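Local coordinates for endoglucanase A (Clostridium cellulolyticum, PDB 1EDG), which hydrolyses internal beta-1,4-glucosidic bonds of cellulose, as a family 5 glycoside hydrolase, at residues 308-313 with 320-325. Sequence-based numbering, arbitrary orientation.
Sequences CGAVDK and VEYMSY
Met-323 reaches the backbone of Gly-309 through a side chain bent at both chi2 and chi3, which folds its sulfur and methyl group against the loop, while Tyr-322 holds CG anti to its backbone N (chi1 169°) and extends its ring alongside Ala-310. The sulfur SD of Met-323 settles 3.9 Å from CA of Gly-309, and the terminal CE goes on to touch SG of Cys-308 at 4.1 Å, an apolar contact that suits the small, weakly polar thiol in this buried position. An unbranched, flexible thioether fits here because it can bend twice, laying SD against Gly-309 and carrying CE on to Cys-308. Gly-309 has a positive phi, near 148°, a conformation open to glycine because it has no side chain to collide with the carbonyl oxygen before it. Ala-310 offers just a methyl group, whose CB lies 4.0 Å from CE2 of Tyr-322 and meets the ring obliquely. Here the seventh strand of the (beta/alpha)8 TIM barrel, 303-308, passes through a loop into helix 316-332, and the contact seats that helix against the loop leading to it. A water bridges loop and helix: it accepts from N of Gly-309 at 2.9 Å and donates to OH of Tyr-322 at 2.8 Å. Tyrosine suits its place because its ring packs edge-to-face with Phe-261 and Trp-274 while its hydroxyl reaches both this water and O of Cys-257. N of Ala-310, 4.3 Å from SD of Met-323, is buried without a hydrogen-bonding partner. Beyond the loop, Met-323 also packs on Ile-367 and Met-371 of helix 365-374.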
ATOM      1  N   CYS A 308       5.994  -2.916   1.486  1.00  7.85           N
ATOM      2  CA  CYS A 308       7.149  -3.504   2.159  1.00  9.03           C
ATOM      3  C   CYS A 308       8.136  -3.953   1.074  1.00  9.35           C
ATOM      4  O   CYS A 308       7.806  -3.935  -0.117  1.00  9.11           O
ATOM      5  CB  CYS A 308       6.742  -4.677   3.067  1.00  9.83           C
ATOM      6  SG  CYS A 308       6.030  -6.099   2.228  1.00 10.91           S
ATOM      7  N   GLY A 309       9.360  -4.280   1.477  1.00 10.04           N
ATOM      8  CA  GLY A 309      10.355  -4.720   0.515  1.00 10.99           C
ATOM      9  C   GLY A 309      11.752  -4.308   0.935  1.00 11.93           C
ATOM     10  O   GLY A 309      11.929  -3.628   1.944  1.00 12.68           O
ATOM     11  N   ALA A 310      12.746  -4.744   0.166  1.00 12.08           N
ATOM     12  CA  ALA A 310      14.142  -4.421   0.434  1.00 11.95           C
ATOM     13  C   ALA A 310      14.821  -4.164  -0.905  1.00 13.48           C
ATOM     14  O   ALA A 310      14.658  -4.931  -1.855  1.00 13.75           O
ATOM     15  CB  ALA A 310      14.827  -5.567   1.171  1.00 14.25           C
ATOM     16  N   VAL A 311      15.541  -3.054  -0.978  1.00 13.48           N
ATOM     17  CA  VAL A 311      16.237  -2.647  -2.185  1.00 15.40           C
ATOM     18  C   VAL A 311      17.415  -3.577  -2.519  1.00 13.65           C
ATOM     19  O   VAL A 311      18.078  -4.108  -1.631  1.00 14.16           O
ATOM     20  CB  VAL A 311      16.709  -1.169  -2.040  1.00 16.13           C
ATOM     21  CG1 VAL A 311      17.864  -1.048  -1.050  1.00 15.05           C
ATOM     22  CG2 VAL A 311      17.076  -0.606  -3.362  1.00 21.79           C
ATOM     23  N   ASP A 312      17.664  -3.781  -3.807  1.00 14.42           N
ATOM     24  CA  ASP A 312      18.763  -4.639  -4.250  1.00 15.03           C
ATOM     25  C   ASP A 312      20.129  -4.045  -3.913  1.00 17.06           C
ATOM     26  O   ASP A 312      20.455  -2.932  -4.336  1.00 18.06           O
ATOM     27  CB  ASP A 312      18.655  -4.880  -5.760  1.00 16.01           C
ATOM     28  CG  ASP A 312      19.800  -5.722  -6.317  1.00 17.73           C
ATOM     29  OD1 ASP A 312      20.457  -6.477  -5.566  1.00 17.22           O
ATOM     30  OD2 ASP A 312      20.028  -5.631  -7.539  1.00 18.51           O
ATOM     31  N   LYS A 313      20.912  -4.782  -3.132  1.00 16.34           N
ATOM     32  CA  LYS A 313      22.260  -4.362  -2.753  1.00 17.30           C
ATOM     33  C   LYS A 313      23.197  -5.531  -3.039  1.00 18.23           C
ATOM     34  O   LYS A 313      24.180  -5.735  -2.325  1.00 17.29           O
ATOM     35  CB  LYS A 313      22.321  -3.994  -1.262  1.00 16.59           C
ATOM     36  CG  LYS A 313      21.646  -2.669  -0.922  1.00 16.20           C
ATOM     37  CD  LYS A 313      21.554  -2.434   0.576  1.00 16.58           C
ATOM     38  CE  LYS A 313      20.913  -1.086   0.853  1.00 17.84           C
ATOM     39  NZ  LYS A 313      20.559  -0.899   2.283  1.00 16.22           N
ATOM     40  N   VAL A 320      16.361 -12.846   0.602  1.00 10.98           N
ATOM     41  CA  VAL A 320      15.436 -13.981   0.613  1.00 11.26           C
ATOM     42  C   VAL A 320      15.063 -14.283   2.072  1.00  9.64           C
ATOM     43  O   VAL A 320      13.884 -14.457   2.406  1.00 11.03           O
ATOM     44  CB  VAL A 320      16.066 -15.250  -0.024  1.00 11.11           C
ATOM     45  CG1 VAL A 320      15.139 -16.455   0.173  1.00 11.24           C
ATOM     46  CG2 VAL A 320      16.309 -15.024  -1.514  1.00 11.05           C
ATOM     47  N   GLU A 321      16.071 -14.302   2.941  1.00 10.11           N
ATOM     48  CA  GLU A 321      15.862 -14.570   4.363  1.00 11.19           C
ATOM     49  C   GLU A 321      15.005 -13.488   5.031  1.00 11.96           C
ATOM     50  O   GLU A 321      14.045 -13.800   5.748  1.00 11.13           O
ATOM     51  CB  GLU A 321      17.210 -14.727   5.071  1.00 12.23           C
ATOM     52  CG  GLU A 321      17.955 -15.995   4.651  1.00 14.25           C
ATOM     53  CD  GLU A 321      19.399 -16.028   5.112  1.00 17.88           C
ATOM     54  OE1 GLU A 321      20.019 -14.953   5.244  1.00 18.26           O
ATOM     55  OE2 GLU A 321      19.926 -17.139   5.328  1.00 19.36           O
ATOM     56  N   TYR A 322      15.323 -12.224   4.752  1.00 11.97           N
ATOM     57  CA  TYR A 322      14.578 -11.096   5.308  1.00  9.96           C
ATOM     58  C   TYR A 322      13.110 -11.102   4.876  1.00  9.21           C
ATOM     59  O   TYR A 322      12.214 -11.025   5.722  1.00  9.68           O
ATOM     60  CB  TYR A 322      15.252  -9.765   4.930  1.00  9.97           C
ATOM     61  CG  TYR A 322      14.422  -8.522   5.220  1.00 11.60           C
ATOM     62  CD1 TYR A 322      14.360  -7.976   6.507  1.00 11.59           C
ATOM     63  CD2 TYR A 322      13.703  -7.892   4.202  1.00 11.57           C
ATOM     64  CE1 TYR A 322      13.598  -6.827   6.765  1.00 12.08           C
ATOM     65  CE2 TYR A 322      12.943  -6.753   4.447  1.00 11.66           C
ATOM     66  CZ  TYR A 322      12.894  -6.225   5.723  1.00 11.99           C
ATOM     67  OH  TYR A 322      12.138  -5.094   5.942  1.00 12.76           O
ATOM     68  N   MET A 323      12.844 -11.207   3.577  1.00  8.63           N
ATOM     69  CA  MET A 323      11.456 -11.201   3.112  1.00 10.00           C
ATOM     70  C   MET A 323      10.649 -12.401   3.614  1.00 11.21           C
ATOM     71  O   MET A 323       9.464 -12.265   3.943  1.00 10.92           O
ATOM     72  CB  MET A 323      11.366 -11.084   1.586  1.00 10.65           C
ATOM     73  CG  MET A 323      11.784  -9.712   1.030  1.00 12.16           C
ATOM     74  SD  MET A 323      10.974  -8.286   1.859  1.00 14.40           S
ATOM     75  CE  MET A 323       9.239  -8.570   1.475  1.00 13.74           C
ATOM     76  N   SER A 324      11.287 -13.571   3.677  1.00  9.73           N
ATOM     77  CA  SER A 324      10.616 -14.787   4.167  1.00 10.34           C
ATOM     78  C   SER A 324      10.192 -14.626   5.628  1.00  8.74           C
ATOM     79  O   SER A 324       9.047 -14.925   5.990  1.00  9.35           O
ATOM     80  CB  SER A 324      11.530 -16.020   4.025  1.00  9.62           C
ATOM     81  OG  SER A 324      11.726 -16.358   2.662  1.00 11.25           O
ATOM     82  N   TYR A 325      11.122 -14.144   6.447  1.00  7.31           N
ATOM     83  CA  TYR A 325      10.887 -13.917   7.872  1.00  9.11           C
ATOM     84  C   TYR A 325       9.805 -12.843   8.080  1.00  9.44           C
ATOM     85  O   TYR A 325       8.906 -13.001   8.910  1.00  9.07           O
ATOM     86  CB  TYR A 325      12.198 -13.489   8.532  1.00 10.26           C
ATOM     87  CG  TYR A 325      12.122 -13.267  10.029  1.00 12.67           C
ATOM     88  CD1 TYR A 325      12.281 -14.327  10.920  1.00 11.54           C
ATOM     89  CD2 TYR A 325      11.942 -11.985  10.553  1.00 13.08           C
ATOM     90  CE1 TYR A 325      12.269 -14.118  12.295  1.00 13.80           C
ATOM     91  CE2 TYR A 325      11.928 -11.762  11.927  1.00 13.50           C
ATOM     92  CZ  TYR A 325      12.093 -12.832  12.793  1.00 14.32           C
ATOM     93  OH  TYR A 325      12.094 -12.602  14.149  1.00 15.30           O
TER
HETATM   94  O   HOH W   1       9.995  -4.247   4.337  1.00 12.99           O